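Local atomic coordinates of inorganic pyrophosphatase (Shewanella sp. AS-11, PDB entry 6LL8), a protein that probably hydrolyses inorganic diphosphate to two phosphates with the help of divalent metal ions, and here holds imidodiphosphate and magnesium. Residues A22-K27 and E32-A37; E68-D73 and P106-I111. All coordinates share one frame; numbering follows the deposited sequence.

Contact 1. Residues A22-K27 and E32-A37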
ATOM      1  N   ALA A  22      -2.918  10.178  10.855  1.00  7.79           N
ATOM      2  CA  ALA A  22      -2.023  10.171  12.022  1.00  8.20           C
ATOM      3  C   ALA A  22      -0.953  11.252  11.894  1.00  8.02           C
ATOM      4  O   ALA A  22      -0.645  11.949  12.891  1.00  8.60           O
ATOM      5  CB  ALA A  22      -1.401   8.806  12.172  1.00  8.67           C
ATOM      6  N   LEU A  23      -0.352  11.424  10.726  1.00  7.60           N
ATOM      7  CA  LEU A  23       0.692  12.444  10.573  1.00  7.78           C
ATOM      8  C   LEU A  23       0.073  13.823  10.559  1.00  8.01           C
ATOM      9  O   LEU A  23       0.670  14.749  11.137  1.00  9.02           O
ATOM     10  CB  LEU A  23       1.529  12.179   9.337  1.00  8.44           C
ATOM     11  CG  LEU A  23       2.625  13.200   9.069  1.00  8.33           C
ATOM     12  CD1 LEU A  23       3.556  13.405  10.235  1.00  9.29           C
ATOM     13  CD2 LEU A  23       3.409  12.825   7.815  1.00  9.85           C
ATOM     14  N   ALA A  24      -1.095  14.030   9.945  1.00  8.14           N
ATOM     15  CA  ALA A  24      -1.716  15.372  10.013  1.00  8.40           C
ATOM     16  C   ALA A  24      -1.968  15.751  11.471  1.00  8.44           C
ATOM     17  O   ALA A  24      -1.764  16.914  11.858  1.00  9.34           O
ATOM     18  CB  ALA A  24      -2.983  15.434   9.210  1.00  9.04           C
ATOM     19  N   TYR A  25      -2.436  14.825  12.291  1.00  8.31           N
ATOM     20  CA  TYR A  25      -2.695  15.134  13.712  1.00  8.55           C
ATOM     21  C   TYR A  25      -1.398  15.577  14.359  1.00  9.20           C
ATOM     22  O   TYR A  25      -1.342  16.581  15.086  1.00  9.98           O
ATOM     23  CB  TYR A  25      -3.300  13.929  14.417  1.00  9.50           C
ATOM     24  CG  TYR A  25      -3.522  14.182  15.895  1.00  9.80           C
ATOM     25  CD1 TYR A  25      -4.640  14.843  16.353  1.00 11.65           C
ATOM     26  CD2 TYR A  25      -2.574  13.816  16.817  1.00 10.95           C
ATOM     27  CE1 TYR A  25      -4.788  15.078  17.707  1.00 13.28           C
ATOM     28  CE2 TYR A  25      -2.677  14.087  18.166  1.00 11.91           C
ATOM     29  CZ  TYR A  25      -3.811  14.713  18.616  1.00 12.45           C
ATOM     30  OH  TYR A  25      -3.961  14.992  19.965  1.00 15.54           O
ATOM     31  N   LEU A  26      -0.324  14.813  14.171  1.00  8.91           N
ATOM     32  CA  LEU A  26       0.987  15.130  14.776  1.00  8.99           C
ATOM     33  C   LEU A  26       1.439  16.517  14.318  1.00  9.32           C
ATOM     34  O   LEU A  26       1.850  17.328  15.173  1.00 10.08           O
ATOM     35  CB  LEU A  26       1.996  14.073  14.344  1.00  9.32           C
ATOM     36  CG  LEU A  26       3.442  14.348  14.750  1.00  9.25           C
ATOM     37  CD1 LEU A  26       3.584  14.539  16.253  1.00 10.40           C
ATOM     38  CD2 LEU A  26       4.337  13.259  14.246  1.00 10.03           C
ATOM     39  N   LYS A  27       1.389  16.822  13.036  1.00  8.73           N
ATOM     40  CA  LYS A  27       1.816  18.134  12.523  1.00  9.72           C
ATOM     41  C   LYS A  27       0.991  19.241  13.184  1.00  9.76           C
ATOM     42  O   LYS A  27       1.566  20.244  13.632  1.00 10.16           O
ATOM     43  CB  LYS A  27       1.672  18.162  11.006  1.00 10.16           C
ATOM     44  CG  LYS A  27       2.759  17.406  10.283  1.00 10.49           C
ATOM     45  CD  LYS A  27       4.117  18.000  10.473  1.00 11.81           C
ATOM     46  CE  LYS A  27       5.101  17.588   9.410  1.00 13.33           C
ATOM     47  NZ  LYS A  27       6.386  18.256   9.587  1.00 13.72           N
ATOM     48  N   GLU A  32       2.249  23.028  13.041  1.00 10.62           N
ATOM     49  CA  GLU A  32       2.560  22.988  11.590  1.00 10.43           C
ATOM     50  C   GLU A  32       1.275  22.615  10.872  1.00 10.53           C
ATOM     51  O   GLU A  32       0.946  21.449  10.711  1.00 10.64           O
ATOM     52  CB  GLU A  32       3.669  21.983  11.324  1.00 10.93           C
ATOM     53  CG  GLU A  32       4.973  22.388  11.970  1.00 12.33           C
ATOM     54  CD  GLU A  32       6.132  21.448  11.708  1.00 14.95           C
ATOM     55  OE1 GLU A  32       6.153  20.837  10.650  1.00 15.27           O
ATOM     56  OE2 GLU A  32       7.003  21.364  12.594  1.00 17.93           O
ATOM     57  N   PRO A  33       0.451  23.599  10.498  1.00  9.83           N
ATOM     58  CA  PRO A  33      -0.888  23.335   9.984  1.00  9.81           C
ATOM     59  C   PRO A  33      -0.889  22.275   8.881  1.00  9.16           C
ATOM     60  O   PRO A  33      -0.139  22.378   7.906  1.00  9.45           O
ATOM     61  CB  PRO A  33      -1.342  24.708   9.498  1.00 10.76           C
ATOM     62  CG  PRO A  33      -0.690  25.624  10.497  1.00 11.38           C
ATOM     63  CD  PRO A  33       0.673  25.039  10.712  1.00 10.43           C
ATOM     64  N   ALA A  34      -1.794  21.317   9.020  1.00  8.97           N
ATOM     65  CA  ALA A  34      -1.841  20.150   8.129  1.00  8.79           C
ATOM     66  C   ALA A  34      -3.272  19.690   7.921  1.00  8.89           C
ATOM     67  O   ALA A  34      -4.113  19.797   8.839  1.00 10.18           O
ATOM     68  CB  ALA A  34      -0.996  19.020   8.676  1.00  9.45           C
ATOM     69  N   ILE A  35      -3.530  19.111   6.774  1.00  8.30           N
ATOM     70  CA  ILE A  35      -4.823  18.504   6.393  1.00  9.33           C
ATOM     71  C   ILE A  35      -4.504  17.128   5.812  1.00  8.40           C
ATOM     72  O   ILE A  35      -3.729  17.025   4.866  1.00  9.03           O
ATOM     73  CB  ILE A  35      -5.575  19.368   5.373  1.00  9.34           C
ATOM     74  CG1 ILE A  35      -5.896  20.738   5.960  1.00 11.35           C
ATOM     75  CG2 ILE A  35      -6.829  18.655   4.899  1.00 10.35           C
ATOM     76  CD1 ILE A  35      -6.312  21.748   4.937  1.00 13.29           C
ATOM     77  N   ALA A  36      -5.156  16.087   6.314  1.00  8.20           N
ATOM     78  CA  ALA A  36      -5.094  14.745   5.716  1.00  8.47           C
ATOM     79  C   ALA A  36      -5.929  14.686   4.449  1.00  8.88           C
ATOM     80  O   ALA A  36      -7.057  15.214   4.413  1.00  9.63           O
ATOM     81  CB  ALA A  36      -5.565  13.706   6.681  1.00  9.30           C
ATOM     82  N   ALA A  37      -5.431  14.048   3.416  1.00  8.55           N
ATOM     83  CA  ALA A  37      -6.166  13.923   2.167  1.00  8.76           C
ATOM     84  C   ALA A  37      -5.999  12.522   1.599  1.00  8.30           C
ATOM     85  O   ALA A  37      -5.163  11.729   2.061  1.00  9.18           O
ATOM     86  CB  ALA A  37      -5.756  14.986   1.187  1.00 10.09           C
TER
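Ala34 lays its methyl against Lys27 CB and near Ala24, in the tightly packed part of the contact between 22-27 and 32-37. Ala34 CB comes within 3.6 Å of Lys27 CB, and Ala24 CB presses on the backbone further along, 3.7 Å from Ala36 N and 4.0 Å from Ala36 CB. Such small side chains allow the axes of the two short segments to approach to 7.2 Å; their directions are nearly antiparallel (175°). Met4 of the neighbouring strand touches both Lys27 and Ala34.

The side formed by Glu32, in the loop before the strand, is looser, polar and partly exposed. Glu32 N donates to Lys27 O (2.9 Å) near the end of the helix. The side chains of the same two residues also meet: Lys27 NZ forms a salt bridge with Glu32 OE1 (2.8 Å), approaching on the syn side and 29° out of the carboxylate plane. A bend at chi2 (-64°) brings the lysine chain round toward the acid, while Glu32 runs straight out beyond CG and the two side chains cross obliquely. Replacing Lys27 by an alanine here would probably keep the CB packing on Ala34 but leave the Glu32 carboxylate without this cationic mate.

The contact therefore closes a beta-alpha-beta crossover in two ways. Small apolar residues set the helix close to the sheet, whereas the backbone bond and the salt bridge, both between Lys27 and Glu32, fasten the turn that leads from helix to strand.

Contact 2. Residues E68-D73 and P106-I111. With MG (magnesium ion), chain C; MG (magnesium ion), chain D; 2PN (imidodiphosphoric acid), chain I.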
ATOM      1  N   GLU A  68       1.812  22.736  -0.475  1.00  9.00           N
ATOM      2  CA  GLU A  68       2.875  21.959   0.185  1.00  9.35           C
ATOM      3  C   GLU A  68       2.280  20.595   0.515  1.00  9.24           C
ATOM      4  O   GLU A  68       1.182  20.504   1.061  1.00  9.82           O
ATOM      5  CB  GLU A  68       3.371  22.650   1.441  1.00  9.78           C
ATOM      6  CG  GLU A  68       4.187  23.898   1.152  1.00 11.59           C
ATOM      7  CD  GLU A  68       4.536  24.666   2.412  1.00 15.12           C
ATOM      8  OE1 GLU A  68       3.604  24.976   3.142  1.00 20.17           O
ATOM      9  OE2 GLU A  68       5.702  25.029   2.570  1.00 22.73           O
ATOM     10  N   VAL A  69       3.041  19.561   0.202  1.00  8.88           N
ATOM     11  CA  VAL A  69       2.577  18.174   0.308  1.00  8.48           C
ATOM     12  C   VAL A  69       3.572  17.359   1.106  1.00  8.06           C
ATOM     13  O   VAL A  69       4.777  17.377   0.841  1.00  9.39           O
ATOM     14  CB  VAL A  69       2.350  17.556  -1.068  1.00  9.84           C
ATOM     15  CG1 VAL A  69       1.892  16.126  -0.968  1.00 11.26           C
ATOM     16  CG2 VAL A  69       1.356  18.358  -1.865  1.00 11.40           C
ATOM     17  N   TYR A  70       3.047  16.591   2.054  1.00  7.68           N
ATOM     18  CA  TYR A  70       3.817  15.577   2.803  1.00  7.58           C
ATOM     19  C   TYR A  70       3.313  14.250   2.291  1.00  7.80           C
ATOM     20  O   TYR A  70       2.156  13.856   2.512  1.00  8.58           O
ATOM     21  CB  TYR A  70       3.648  15.740   4.309  1.00  7.82           C
ATOM     22  CG  TYR A  70       4.829  15.254   5.097  1.00  7.87           C
ATOM     23  CD1 TYR A  70       5.257  13.939   5.030  1.00  8.87           C
ATOM     24  CD2 TYR A  70       5.505  16.106   5.955  1.00  8.98           C
ATOM     25  CE1 TYR A  70       6.361  13.511   5.745  1.00  9.07           C
ATOM     26  CE2 TYR A  70       6.602  15.687   6.703  1.00  9.31           C
ATOM     27  CZ  TYR A  70       7.036  14.373   6.576  1.00  9.53           C
ATOM     28  OH  TYR A  70       8.133  13.896   7.245  1.00 10.89           O
ATOM     29  N   ILE A  71       4.179  13.568   1.544  1.00  7.53           N
ATOM     30  CA  ILE A  71       3.882  12.288   0.882  1.00  7.44           C
ATOM     31  C   ILE A  71       3.988  11.172   1.921  1.00  7.39           C
ATOM     32  O   ILE A  71       4.939  11.123   2.686  1.00  7.96           O
ATOM     33  CB  ILE A  71       4.857  12.058  -0.273  1.00  8.04           C
ATOM     34  CG1 ILE A  71       4.736  13.130  -1.358  1.00 10.24           C
ATOM     35  CG2 ILE A  71       4.747  10.644  -0.840  1.00  9.41           C
ATOM     36  CD1 ILE A  71       3.525  13.054  -2.214  1.00 12.00           C
ATOM     37  N   VAL A  72       3.056  10.233   1.866  1.00  7.64           N
ATOM     38  CA  VAL A  72       3.035   9.033   2.732  1.00  7.71           C
ATOM     39  C   VAL A  72       3.054   7.798   1.843  1.00  6.90           C
ATOM     40  O   VAL A  72       2.273   7.691   0.902  1.00  7.68           O
ATOM     41  CB  VAL A  72       1.785   9.063   3.630  1.00  8.94           C
ATOM     42  CG1 VAL A  72       1.726   7.868   4.554  1.00  9.71           C
ATOM     43  CG2 VAL A  72       1.698  10.347   4.424  1.00  9.85           C
ATOM     44  N   ASP A  73       3.884   6.828   2.214  1.00  6.91           N
ATOM     45  CA  ASP A  73       3.713   5.429   1.770  1.00  6.81           C
ATOM     46  C   ASP A  73       4.053   5.217   0.294  1.00  6.67           C
ATOM     47  O   ASP A  73       3.642   4.183  -0.249  1.00  7.72           O
ATOM     48  CB  ASP A  73       2.327   4.920   2.137  1.00  7.45           C
ATOM     49  CG  ASP A  73       2.041   3.456   2.039  1.00  7.46           C
ATOM     50  OD1 ASP A  73       2.896   2.620   2.457  1.00  8.12           O
ATOM     51  OD2 ASP A  73       0.921   3.157   1.602  1.00  7.29           O
ATOM     52  N   PRO A 106      15.247  21.547  -0.229  1.00  8.68           N
ATOM     53  CA  PRO A 106      15.406  20.628   0.898  1.00  8.48           C
ATOM     54  C   PRO A 106      14.043  20.229   1.459  1.00  8.36           C
ATOM     55  O   PRO A 106      13.059  20.985   1.442  1.00  9.05           O
ATOM     56  CB  PRO A 106      16.252  21.409   1.902  1.00  9.13           C
ATOM     57  CG  PRO A 106      17.079  22.298   1.005  1.00 10.35           C
ATOM     58  CD  PRO A 106      16.128  22.725  -0.093  1.00  9.61           C
ATOM     59  N   LEU A 107      14.001  19.022   1.999  1.00  8.34           N
ATOM     60  CA  LEU A 107      12.772  18.395   2.532  1.00  8.81           C
ATOM     61  C   LEU A 107      13.127  17.464   3.680  1.00  8.25           C
ATOM     62  O   LEU A 107      14.312  17.199   3.939  1.00  9.18           O
ATOM     63  CB  LEU A 107      12.005  17.626   1.445  1.00  9.01           C
ATOM     64  CG  LEU A 107      12.552  16.246   1.073  1.00  9.24           C
ATOM     65  CD1 LEU A 107      11.517  15.483   0.262  1.00 11.00           C
ATOM     66  CD2 LEU A 107      13.883  16.306   0.323  1.00 10.96           C
ATOM     67  N   GLU A 108      12.110  16.971   4.362  1.00  7.94           N
ATOM     68  CA  GLU A 108      12.261  15.854   5.306  0.70  9.03           C
ATOM     69  C   GLU A 108      11.951  14.541   4.633  1.00  8.73           C
ATOM     70  O   GLU A 108      10.974  14.441   3.882  1.00 10.74           O
ATOM     71  CB  GLU A 108      11.192  15.881   6.368  0.70 12.60           C
ATOM     72  CG  GLU A 108      11.274  17.039   7.289  0.70 13.65           C
ATOM     73  CD  GLU A 108      10.540  16.793   8.591  0.70 15.67           C
ATOM     74  OE1 GLU A 108       9.618  15.912   8.679  0.70 13.63           O
ATOM     75  OE2 GLU A 108      10.965  17.432   9.512  0.70 19.28           O
ATOM     76  N   CYS A 109      12.770  13.538   4.889  1.00  8.12           N
ATOM     77  CA  CYS A 109      12.402  12.152   4.574  1.00  8.59           C
ATOM     78  C   CYS A 109      12.618  11.326   5.823  1.00  8.32           C
ATOM     79  O   CYS A 109      13.719  11.296   6.396  1.00  9.63           O
ATOM     80  CB  CYS A 109      13.206  11.540   3.447  1.00  9.60           C
ATOM     81  SG  CYS A 109      13.106  12.474   1.897  1.00 11.66           S
ATOM     82  N   TRP A 110      11.547  10.650   6.228  1.00  7.58           N
ATOM     83  CA  TRP A 110      11.550   9.618   7.277  1.00  7.76           C
ATOM     84  C   TRP A 110      11.237   8.317   6.563  1.00  7.39           C
ATOM     85  O   TRP A 110      10.073   7.946   6.443  1.00  8.14           O
ATOM     86  CB  TRP A 110      10.525   9.941   8.356  1.00  9.00           C
ATOM     87  CG  TRP A 110      10.799  11.130   9.210  1.00  8.91           C
ATOM     88  CD1 TRP A 110      10.636  12.438   8.886  1.00 10.25           C
ATOM     89  CD2 TRP A 110      11.146  11.071  10.585  1.00  9.82           C
ATOM     90  NE1 TRP A 110      10.903  13.200   9.973  1.00 12.29           N
ATOM     91  CE2 TRP A 110      11.194  12.407  11.034  1.00 11.09           C
ATOM     92  CE3 TRP A 110      11.414  10.034  11.471  1.00 11.79           C
ATOM     93  CZ2 TRP A 110      11.486  12.719  12.358  1.00 14.29           C
ATOM     94  CZ3 TRP A 110      11.690  10.348  12.788  1.00 15.22           C
ATOM     95  CH2 TRP A 110      11.733  11.671  13.209  1.00 15.01           C
ATOM     96  N   ILE A 111      12.254   7.663   6.028  1.00  7.85           N
ATOM     97  CA  ILE A 111      12.071   6.450   5.228  1.00  7.65           C
ATOM     98  C   ILE A 111      12.849   5.358   5.937  1.00  7.71           C
ATOM     99  O   ILE A 111      14.029   5.538   6.276  1.00  8.16           O
ATOM    100  CB  ILE A 111      12.473   6.663   3.755  1.00  8.67           C
ATOM    101  CG1 ILE A 111      11.620   7.771   3.122  1.00  9.01           C
ATOM    102  CG2 ILE A 111      12.369   5.333   3.014  1.00  9.55           C
ATOM    103  CD1 ILE A 111      12.009   8.177   1.709  1.00 10.26           C
TER
HETATM  104 MG    MG C 401       0.225   1.400   0.947  1.00  6.59          MG
HETATM  105 MG    MG D 402       2.564   0.726   3.421  1.00  7.30          MG
HETATM  106  P1  2PN I 407       2.188  -1.006   0.786  1.00  7.60           P
HETATM  107  O1  2PN I 407       1.588   0.236   0.131  1.00  7.96           O
HETATM  108  O2  2PN I 407       1.140  -2.024   1.150  1.00  7.90           O
HETATM  109  O3  2PN I 407       3.064  -0.628   1.965  1.00  7.99           O
HETATM  110  N1  2PN I 407       3.183  -1.690  -0.332  1.00  7.29           N
HETATM  111  P2  2PN I 407       3.144  -3.068  -1.239  1.00  8.36           P
HETATM  112  O4  2PN I 407       3.389  -2.588  -2.666  1.00  9.41           O
HETATM  113  O5  2PN I 407       1.771  -3.690  -1.100  1.00  8.34           O
HETATM  114  O6  2PN I 407       4.251  -3.970  -0.748  1.00  8.99           O
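Tyr70 reaches from strand 68-72 to Glu108 and Trp110 on strand 108-111, passing over strand 88-94, which lies between them in the sheet. The backbones stay far apart, with 8.8 Å from Tyr70 CA to Glu108 CA, so the phenol does nearly all the bridging. Its CG stands anti to the backbone N (chi1 -152°), which points the ring across strand 88-94, so that the hydroxyl meets the side chains of the edge strand.

Tyr70 OH donates a hydrogen bond to Glu108 OE1 (2.9 Å), which accepts it on its anti lone pair, away from OE2. The acceptor lies at the ring edge, in the plane of the phenol, while the carboxylate itself is turned almost perpendicular to that ring (87°). The same oxygen takes a weak second bond from Trp110 NE1 (3.3 Å, 133° at the hydrogen), and Trp110 CD1 lies 3.3 Å from Tyr70 OH. Glu108 has two conformers, so that this pairing, and the weak bond above all, need not hold in both. Glu108 is partly exposed, whereas Tyr70 is buried, with Met124 of helix 117-128 touching both Tyr70 and Trp110.

At the end of strand 68-72, well away from the phenol, Asp73 bridges two metals: OD2 binds one magnesium ion at 2.0 Å and OD1 the other at 2.1 Å. On the ligand side imidodiphosphate bridges the same pair, O1 on the ion held by OD2 and O3 on the ion held by OD1. His9 and Asp13 join the first ion, Asp15, His95 and Asp147 the second. Such carboxylates at the carboxyl ends of parallel strands mark the metal-dependent active site of a DHH-family phosphohydrolase, here on an open alpha/beta sheet.

The contacts come in series along the chain, contact 1 closing before contact 2 opens, and both belong to the DHH-family domain, with centres about 12 Å apart. Strand 4-7 lies between strands 34-38 and 68-72; both contacts reach the same parallel sheet, and helix 14-29, part of contact 1, also touches Tyr70 and Glu108 of contact 2. They meet there: Leu23 CD2 packs on Tyr70 CD1 at 3.5 Å, and Lys27 CE on Tyr70 CE2 at 3.6 Å. Contact 1 lies away from the metal and substrate-analogue site, whereas residues 68-73 lead into it, so the shared helix packs against both strand 34-38 and the strand that leads to Asp73.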